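Local structure of Peptide/nickel transport system substrate-binding protein (Listeria monocytogenes serotype 1/2a, 5KZT) at residues Val267-Thr272 against Gly516-Tyr521; Asp35-Asn40 against Val404-Arg409. The protein binds peptides and probably delivers them to a membrane transporter for uptake into the cell. All coordinates share one frame; numbering follows the deposited sequence.

Contact 2 includes the start of helix 36-45, lines the peptide site and is fully buried, whereas contact 1, partly buried, lies alongside, its loop packed on the same helix and its centre about 15 Å from the centre of contact 2. The two are joined where N40 OD1 accepts from Y519 N at 3.0 Å, so the loop 516-521 is held against the helix whose start meets 404-409. Their chemistry differs: in contact 1 side chains of a central strand of the sheet meet a loop, mixing a valine, a phenol and polar groups, while contact 2 is dominated by one phenylalanine ring set against a helix-capping aspartate and a valine. Neither contact has a hydrogen bond across it.

Contact 1 of 2, residues Val267-Thr272 against Gly516-Tyr521; sequences VNNSST and GPDYTY
With CG1 anti to the backbone N (chi1 169°), V267 turns both its methyls toward the hydroxyl of Y519, whose own chi1 of -67° carries the ring across to the strand. V267 CG2 stops 4.2 Å from Y519 OH, with CG1 almost as near, a van der Waals approach at the polar tip of the tyrosine. A tyrosine suits this place because its ring is long enough to span from loop to strand while the hydroxyl finds a polar partner, R247 NH2, and the ring takes part in a cation-pi interaction with K512. The side chains of D518 and N269 lie near each other beside this pair. Within the strand, N268 OD1 accepts from S270 N at 2.9 Å, nearly straight at 166°, with the donor well above the carbonyl plane. This Asx turn steadies a kink where S270 adopts a left-handed backbone conformation, and since N269 and S271 both bond to the backbone of R497, the geometry is consistent with a beta bulge. S271 may reach an acidic side chain of the bound peptide, though its two conformations leave this doubtful. Strand 264-277 runs between strands 491-503 and 420-425, while the short strand 519-520 pairs with 511-512 and, through Y519, bonds to N40, N43 and Q44 of helix 36-45.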
ATOM      1  N   VAL A 267     -16.454   2.104   1.018  1.00 23.52           N
ATOM      2  CA  VAL A 267     -15.476   1.689   0.030  1.00 23.81           C
ATOM      3  C   VAL A 267     -14.810   0.433   0.591  1.00 25.08           C
ATOM      4  O   VAL A 267     -14.276   0.486   1.692  1.00 24.58           O
ATOM      5  CB  VAL A 267     -14.464   2.836  -0.186  1.00 23.34           C
ATOM      6  CG1 VAL A 267     -13.252   2.388  -1.002  1.00 23.49           C
ATOM      7  CG2 VAL A 267     -15.169   4.018  -0.855  1.00 23.18           C
ATOM      8  N   ASN A 268     -14.873  -0.680  -0.150  1.00 26.50           N
ATOM      9  CA  ASN A 268     -14.116  -1.898   0.176  1.00 27.89           C
ATOM     10  C   ASN A 268     -12.729  -1.737  -0.415  1.00 27.33           C
ATOM     11  O   ASN A 268     -12.568  -1.646  -1.622  1.00 27.45           O
ATOM     12  CB  ASN A 268     -14.773  -3.153  -0.403  1.00 29.99           C
ATOM     13  CG  ASN A 268     -13.953  -4.425  -0.159  1.00 32.24           C
ATOM     14  OD1 ASN A 268     -12.959  -4.445   0.611  1.00 32.74           O
ATOM     15  ND2 ASN A 268     -14.363  -5.511  -0.828  1.00 34.07           N
ATOM     16  N   ASN A 269     -11.727  -1.723   0.441  1.00 26.54           N
ATOM     17  CA  ASN A 269     -10.360  -1.460   0.027  1.00 25.59           C
ATOM     18  C   ASN A 269      -9.582  -2.738  -0.376  1.00 24.33           C
ATOM     19  O   ASN A 269      -8.454  -2.633  -0.821  1.00 23.58           O
ATOM     20  CB  ASN A 269      -9.636  -0.708   1.164  1.00 26.57           C
ATOM     21  CG  ASN A 269     -10.305   0.637   1.515  1.00 27.81           C
ATOM     22  OD1 ASN A 269     -11.139   0.712   2.411  1.00 28.63           O
ATOM     23  ND2 ASN A 269      -9.950   1.690   0.797  1.00 28.69           N
ATOM     24  N   SER A 270     -10.168  -3.931  -0.186  1.00 22.70           N
ATOM     25  CA  SER A 270      -9.456  -5.232  -0.341  1.00 21.72           C
ATOM     26  C   SER A 270      -8.076  -5.246   0.346  1.00 19.91           C
ATOM     27  O   SER A 270      -7.127  -5.845  -0.155  1.00 18.92           O
ATOM     28  CB  SER A 270      -9.304  -5.618  -1.824  1.00 22.82           C
ATOM     29  OG  SER A 270     -10.568  -5.806  -2.442  1.00 24.94           O
ATOM     30  N   SER A 271      -8.014  -4.600   1.505  0.70 19.23           N
ATOM     31  CA  SER A 271      -6.792  -4.440   2.270  0.70 18.40           C
ATOM     32  C   SER A 271      -6.950  -5.202   3.569  0.70 17.73           C
ATOM     33  O   SER A 271      -8.076  -5.353   4.073  0.70 17.53           O
ATOM     34  CB  SER A 271      -6.544  -2.958   2.523  0.70 18.78           C
ATOM     35  OG  SER A 271      -6.335  -2.304   1.281  0.70 19.21           O
ATOM     36  N   THR A 272      -5.828  -5.696   4.091  1.00 17.11           N
ATOM     37  CA  THR A 272      -5.806  -6.447   5.337  1.00 16.54           C
ATOM     38  C   THR A 272      -4.934  -5.715   6.352  1.00 16.29           C
ATOM     39  O   THR A 272      -3.803  -5.320   6.033  1.00 15.24           O
ATOM     40  CB  THR A 272      -5.225  -7.838   5.095  1.00 16.67           C
ATOM     41  OG1 THR A 272      -6.038  -8.509   4.121  1.00 17.00           O
ATOM     42  CG2 THR A 272      -5.178  -8.649   6.402  1.00 16.73           C
ATOM     43  N   GLY A 516      -3.311  -1.109  -6.580  1.00 14.64           N
ATOM     44  CA  GLY A 516      -2.427   0.015  -6.873  1.00 14.75           C
ATOM     45  C   GLY A 516      -2.851   1.297  -6.159  1.00 14.90           C
ATOM     46  O   GLY A 516      -3.677   1.253  -5.240  1.00 14.80           O
ATOM     47  N   PRO A 517      -2.287   2.459  -6.568  1.00 15.32           N
ATOM     48  CA  PRO A 517      -2.701   3.743  -5.983  1.00 15.80           C
ATOM     49  C   PRO A 517      -4.225   3.878  -5.885  1.00 16.44           C
ATOM     50  O   PRO A 517      -4.935   3.516  -6.824  1.00 16.35           O
ATOM     51  CB  PRO A 517      -2.138   4.772  -6.962  1.00 15.87           C
ATOM     52  CG  PRO A 517      -0.927   4.104  -7.552  1.00 16.03           C
ATOM     53  CD  PRO A 517      -1.229   2.628  -7.586  1.00 15.84           C
ATOM     54  N   ASP A 518      -4.712   4.387  -4.761  1.00 17.21           N
ATOM     55  CA  ASP A 518      -6.129   4.248  -4.399  1.00 18.89           C
ATOM     56  C   ASP A 518      -7.142   4.917  -5.350  1.00 17.61           C
ATOM     57  O   ASP A 518      -8.189   4.334  -5.647  1.00 17.25           O
ATOM     58  CB  ASP A 518      -6.348   4.735  -2.974  1.00 21.58           C
ATOM     59  CG  ASP A 518      -5.857   3.725  -1.926  1.00 24.72           C
ATOM     60  OD1 ASP A 518      -4.806   3.066  -2.118  1.00 28.03           O
ATOM     61  OD2 ASP A 518      -6.519   3.593  -0.884  1.00 30.08           O
ATOM     62  N   TYR A 519      -6.824   6.116  -5.810  1.00 16.45           N
ATOM     63  CA  TYR A 519      -7.737   6.897  -6.646  1.00 16.36           C
ATOM     64  C   TYR A 519      -7.074   7.412  -7.903  1.00 15.83           C
ATOM     65  O   TYR A 519      -5.846   7.545  -7.971  1.00 15.91           O
ATOM     66  CB  TYR A 519      -8.325   8.071  -5.855  1.00 16.80           C
ATOM     67  CG  TYR A 519      -9.227   7.629  -4.740  1.00 17.49           C
ATOM     68  CD1 TYR A 519      -8.723   7.347  -3.471  1.00 18.38           C
ATOM     69  CD2 TYR A 519     -10.603   7.469  -4.952  1.00 17.94           C
ATOM     70  CE1 TYR A 519      -9.564   6.939  -2.437  1.00 19.35           C
ATOM     71  CE2 TYR A 519     -11.442   7.029  -3.929  1.00 18.74           C
ATOM     72  CZ  TYR A 519     -10.922   6.769  -2.680  1.00 19.87           C
ATOM     73  OH  TYR A 519     -11.772   6.360  -1.655  1.00 21.51           O
ATOM     74  N   THR A 520      -7.902   7.675  -8.908  1.00 15.46           N
ATOM     75  CA  THR A 520      -7.477   8.401 -10.099  1.00 15.44           C
ATOM     76  C   THR A 520      -8.485   9.522 -10.287  1.00 15.86           C
ATOM     77  O   THR A 520      -9.655   9.259 -10.596  1.00 16.61           O
ATOM     78  CB  THR A 520      -7.426   7.499 -11.332  1.00 15.67           C
ATOM     79  OG1 THR A 520      -6.498   6.425 -11.095  1.00 15.26           O
ATOM     80  CG2 THR A 520      -6.985   8.304 -12.574  1.00 16.50           C
ATOM     81  N   TYR A 521      -8.037  10.760 -10.070  1.00 16.10           N
ATOM     82  CA  TYR A 521      -8.903  11.929 -10.174  1.00 16.27           C
ATOM     83  C   TYR A 521      -8.994  12.496 -11.587  1.00 17.04           C
ATOM     84  O   TYR A 521      -9.744  13.462 -11.795  1.00 17.59           O
ATOM     85  CB  TYR A 521      -8.426  13.052  -9.250  1.00 16.54           C
ATOM     86  CG  TYR A 521      -8.228  12.648  -7.813  1.00 16.26           C
ATOM     87  CD1 TYR A 521      -9.188  11.872  -7.131  1.00 16.01           C
ATOM     88  CD2 TYR A 521      -7.110  13.049  -7.124  1.00 17.01           C
ATOM     89  CE1 TYR A 521      -9.006  11.507  -5.801  1.00 16.24           C
ATOM     90  CE2 TYR A 521      -6.919  12.695  -5.788  1.00 17.38           C
ATOM     91  CZ  TYR A 521      -7.862  11.923  -5.131  1.00 16.93           C
ATOM     92  OH  TYR A 521      -7.625  11.568  -3.816  1.00 17.42           O
TER

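Contact 2 of 2, residues Asp35-Asn40 against Val404-Arg409; sequences DQVGLN and VPFKVR
D35 and K407 bring the two backbones closest, CA to CA at 8.9 Å, where helix 36-45 and helix 406-414 each begin. The side chain that spans the gap is F406, whose CG is anti to the backbone N (chi1 -180°), which throws the ring out from the first turn of its helix toward the other. The CE2 and CZ side of the ring meets the methylene of the aspartate, F406 CE2 lying 3.7 Å from D35 CB, and CE2 also meets D35 OD2 obliquely at 3.7 Å; the carboxylate and ring planes stand 76° apart. V37 CG2 adds an apolar touch, 4.2 Å from F406 CE2. Aspartate suits its place as the N-cap of helix 36-45: D35 OD2 accepts from G38 N at 2.8 Å, almost straight, and more weakly from V37 N. These N-H groups satisfy a buried oxygen, and the helix start would probably help stabilise its charge; G38, without a side chain, lets the carboxylate lie close. In the bilobal fold of this solute-binding family, peptides are enclosed between lobes; helices 36-45 and 406-414 probably come from opposite lobes, so their meeting beside the peptide is consistent with a closed cleft. F406 packs on the backbone of the bound peptide, and Q36 OE1 and R409 NH2 each hydrogen-bond to that backbone. R409 CZ sits at the edge of the F406 ring, in its plane, while R409 NE forms a salt bridge with D374 OD1 at the end of strand 367-374.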
ATOM      1  N   ASP A  35       3.792   3.694   0.395  1.00 17.01           N
ATOM      2  CA  ASP A  35       2.626   3.873   1.245  1.00 17.47           C
ATOM      3  C   ASP A  35       1.446   4.423   0.479  1.00 17.08           C
ATOM      4  O   ASP A  35       1.598   5.061  -0.564  1.00 15.49           O
ATOM      5  CB  ASP A  35       2.966   4.831   2.365  1.00 18.52           C
ATOM      6  CG  ASP A  35       3.102   6.233   1.874  1.00 19.09           C
ATOM      7  OD1 ASP A  35       4.185   6.578   1.329  1.00 20.78           O
ATOM      8  OD2 ASP A  35       2.100   6.979   1.962  1.00 19.51           O
ATOM      9  N   GLN A  36       0.252   4.197   1.017  1.00 17.42           N
ATOM     10  CA  GLN A  36      -0.948   4.530   0.267  1.00 17.98           C
ATOM     11  C   GLN A  36      -1.126   6.039   0.046  1.00 17.44           C
ATOM     12  O   GLN A  36      -1.711   6.438  -0.964  1.00 16.67           O
ATOM     13  CB  GLN A  36      -2.194   3.925   0.909  1.00 19.41           C
ATOM     14  CG  GLN A  36      -2.731   4.625   2.133  1.00 21.13           C
ATOM     15  CD  GLN A  36      -4.034   3.988   2.633  1.00 22.73           C
ATOM     16  OE1 GLN A  36      -4.129   3.605   3.788  1.00 23.93           O
ATOM     17  NE2 GLN A  36      -5.029   3.859   1.754  1.00 23.39           N
ATOM     18  N   VAL A  37      -0.604   6.861   0.958  1.00 16.90           N
ATOM     19  CA  VAL A  37      -0.783   8.323   0.860  1.00 16.80           C
ATOM     20  C   VAL A  37       0.077   8.891  -0.263  1.00 16.20           C
ATOM     21  O   VAL A  37      -0.430   9.565  -1.176  1.00 15.76           O
ATOM     22  CB  VAL A  37      -0.482   9.036   2.195  1.00 17.57           C
ATOM     23  CG1 VAL A  37      -0.478  10.560   2.046  1.00 17.87           C
ATOM     24  CG2 VAL A  37      -1.496   8.613   3.242  1.00 18.05           C
ATOM     25  N   GLY A  38       1.365   8.586  -0.202  1.00 15.58           N
ATOM     26  CA  GLY A  38       2.301   8.996  -1.211  1.00 15.76           C
ATOM     27  C   GLY A  38       2.070   8.390  -2.590  1.00 15.27           C
ATOM     28  O   GLY A  38       2.233   9.069  -3.596  1.00 15.06           O
ATOM     29  N   LEU A  39       1.694   7.117  -2.649  1.00 15.04           N
ATOM     30  CA  LEU A  39       1.444   6.475  -3.958  1.00 14.91           C
ATOM     31  C   LEU A  39       0.213   7.054  -4.629  1.00 14.75           C
ATOM     32  O   LEU A  39       0.156   7.151  -5.857  1.00 14.39           O
ATOM     33  CB  LEU A  39       1.307   4.963  -3.825  1.00 15.24           C
ATOM     34  CG  LEU A  39       2.652   4.298  -3.499  1.00 15.56           C
ATOM     35  CD1 LEU A  39       2.402   2.882  -3.041  1.00 15.83           C
ATOM     36  CD2 LEU A  39       3.620   4.300  -4.657  1.00 15.73           C
ATOM     37  N   ASN A  40      -0.759   7.452  -3.827  1.00 14.57           N
ATOM     38  CA  ASN A  40      -1.946   8.144  -4.361  1.00 14.94           C
ATOM     39  C   ASN A  40      -1.578   9.526  -4.911  1.00 14.88           C
ATOM     40  O   ASN A  40      -2.048   9.883  -5.977  1.00 15.42           O
ATOM     41  CB  ASN A  40      -3.018   8.272  -3.296  1.00 15.08           C
ATOM     42  CG  ASN A  40      -4.336   8.783  -3.854  1.00 15.79           C
ATOM     43  OD1 ASN A  40      -4.953   8.145  -4.711  1.00 15.81           O
ATOM     44  ND2 ASN A  40      -4.755   9.952  -3.389  1.00 16.08           N
ATOM     45  N   VAL A 404       1.930   7.202  16.683  1.00 22.30           N
ATOM     46  CA  VAL A 404       2.843   8.121  16.014  1.00 21.53           C
ATOM     47  C   VAL A 404       2.344   8.457  14.608  1.00 20.55           C
ATOM     48  O   VAL A 404       1.472   7.765  14.079  1.00 19.57           O
ATOM     49  CB  VAL A 404       4.268   7.514  15.969  1.00 21.21           C
ATOM     50  CG1 VAL A 404       4.860   7.437  17.379  1.00 22.02           C
ATOM     51  CG2 VAL A 404       4.290   6.142  15.292  1.00 20.15           C
ATOM     52  N   PRO A 405       2.874   9.528  13.998  1.00 20.45           N
ATOM     53  CA  PRO A 405       2.507   9.789  12.609  1.00 19.75           C
ATOM     54  C   PRO A 405       2.846   8.595  11.735  1.00 18.41           C
ATOM     55  O   PRO A 405       3.799   7.846  12.016  1.00 17.38           O
ATOM     56  CB  PRO A 405       3.367  11.001  12.235  1.00 20.77           C
ATOM     57  CG  PRO A 405       3.626  11.681  13.539  1.00 21.73           C
ATOM     58  CD  PRO A 405       3.777  10.565  14.529  1.00 21.41           C
ATOM     59  N   PHE A 406       2.023   8.400  10.715  1.00 17.54           N
ATOM     60  CA  PHE A 406       2.147   7.282   9.818  1.00 16.71           C
ATOM     61  C   PHE A 406       3.596   7.148   9.322  1.00 16.71           C
ATOM     62  O   PHE A 406       4.187   6.069   9.380  1.00 15.65           O
ATOM     63  CB  PHE A 406       1.179   7.529   8.652  1.00 16.62           C
ATOM     64  CG  PHE A 406       1.153   6.463   7.610  1.00 15.78           C
ATOM     65  CD1 PHE A 406       1.198   5.110   7.937  1.00 15.23           C
ATOM     66  CD2 PHE A 406       0.996   6.819   6.282  1.00 15.93           C
ATOM     67  CE1 PHE A 406       1.144   4.140   6.957  1.00 14.67           C
ATOM     68  CE2 PHE A 406       0.914   5.863   5.297  1.00 15.37           C
ATOM     69  CZ  PHE A 406       0.990   4.513   5.635  1.00 14.83           C
ATOM     70  N   LYS A 407       4.171   8.259   8.867  1.00 17.41           N
ATOM     71  CA  LYS A 407       5.564   8.231   8.380  1.00 17.93           C
ATOM     72  C   LYS A 407       6.605   7.769   9.415  1.00 17.76           C
ATOM     73  O   LYS A 407       7.559   7.079   9.052  1.00 17.18           O
ATOM     74  CB  LYS A 407       5.968   9.547   7.722  1.00 19.20           C
ATOM     75  CG  LYS A 407       6.137  10.735   8.627  1.00 20.72           C
ATOM     76  CD  LYS A 407       6.511  11.947   7.766  1.00 22.04           C
ATOM     77  CE  LYS A 407       6.480  13.227   8.552  1.00 23.49           C
ATOM     78  NZ  LYS A 407       6.438  14.440   7.686  1.00 24.60           N
ATOM     79  N   VAL A 408       6.373   8.077  10.689  1.00 17.88           N
ATOM     80  CA  VAL A 408       7.254   7.650  11.778  1.00 18.40           C
ATOM     81  C   VAL A 408       7.064   6.146  12.009  1.00 17.59           C
ATOM     82  O   VAL A 408       8.039   5.405  12.189  1.00 17.10           O
ATOM     83  CB  VAL A 408       7.007   8.484  13.076  1.00 19.40           C
ATOM     84  CG1 VAL A 408       7.845   7.968  14.253  1.00 19.92           C
ATOM     85  CG2 VAL A 408       7.322   9.954  12.837  1.00 20.54           C
ATOM     86  N   ARG A 409       5.813   5.672  11.988  1.00 17.27           N
ATOM     87  CA  ARG A 409       5.576   4.233  12.125  1.00 16.98           C
ATOM     88  C   ARG A 409       6.321   3.457  11.038  1.00 16.32           C
ATOM     89  O   ARG A 409       6.937   2.409  11.291  1.00 15.29           O
ATOM     90  CB  ARG A 409       4.077   3.891  12.075  1.00 17.05           C
ATOM     91  CG  ARG A 409       3.846   2.397  12.019  1.00 16.77           C
ATOM     92  CD  ARG A 409       2.434   2.006  12.363  1.00 17.11           C
ATOM     93  NE  ARG A 409       1.431   2.462  11.401  1.00 17.36           N
ATOM     94  CZ  ARG A 409       1.130   1.865  10.246  1.00 16.80           C
ATOM     95  NH1 ARG A 409       1.789   0.801   9.817  1.00 16.41           N
ATOM     96  NH2 ARG A 409       0.136   2.359   9.508  1.00 17.19           N
TER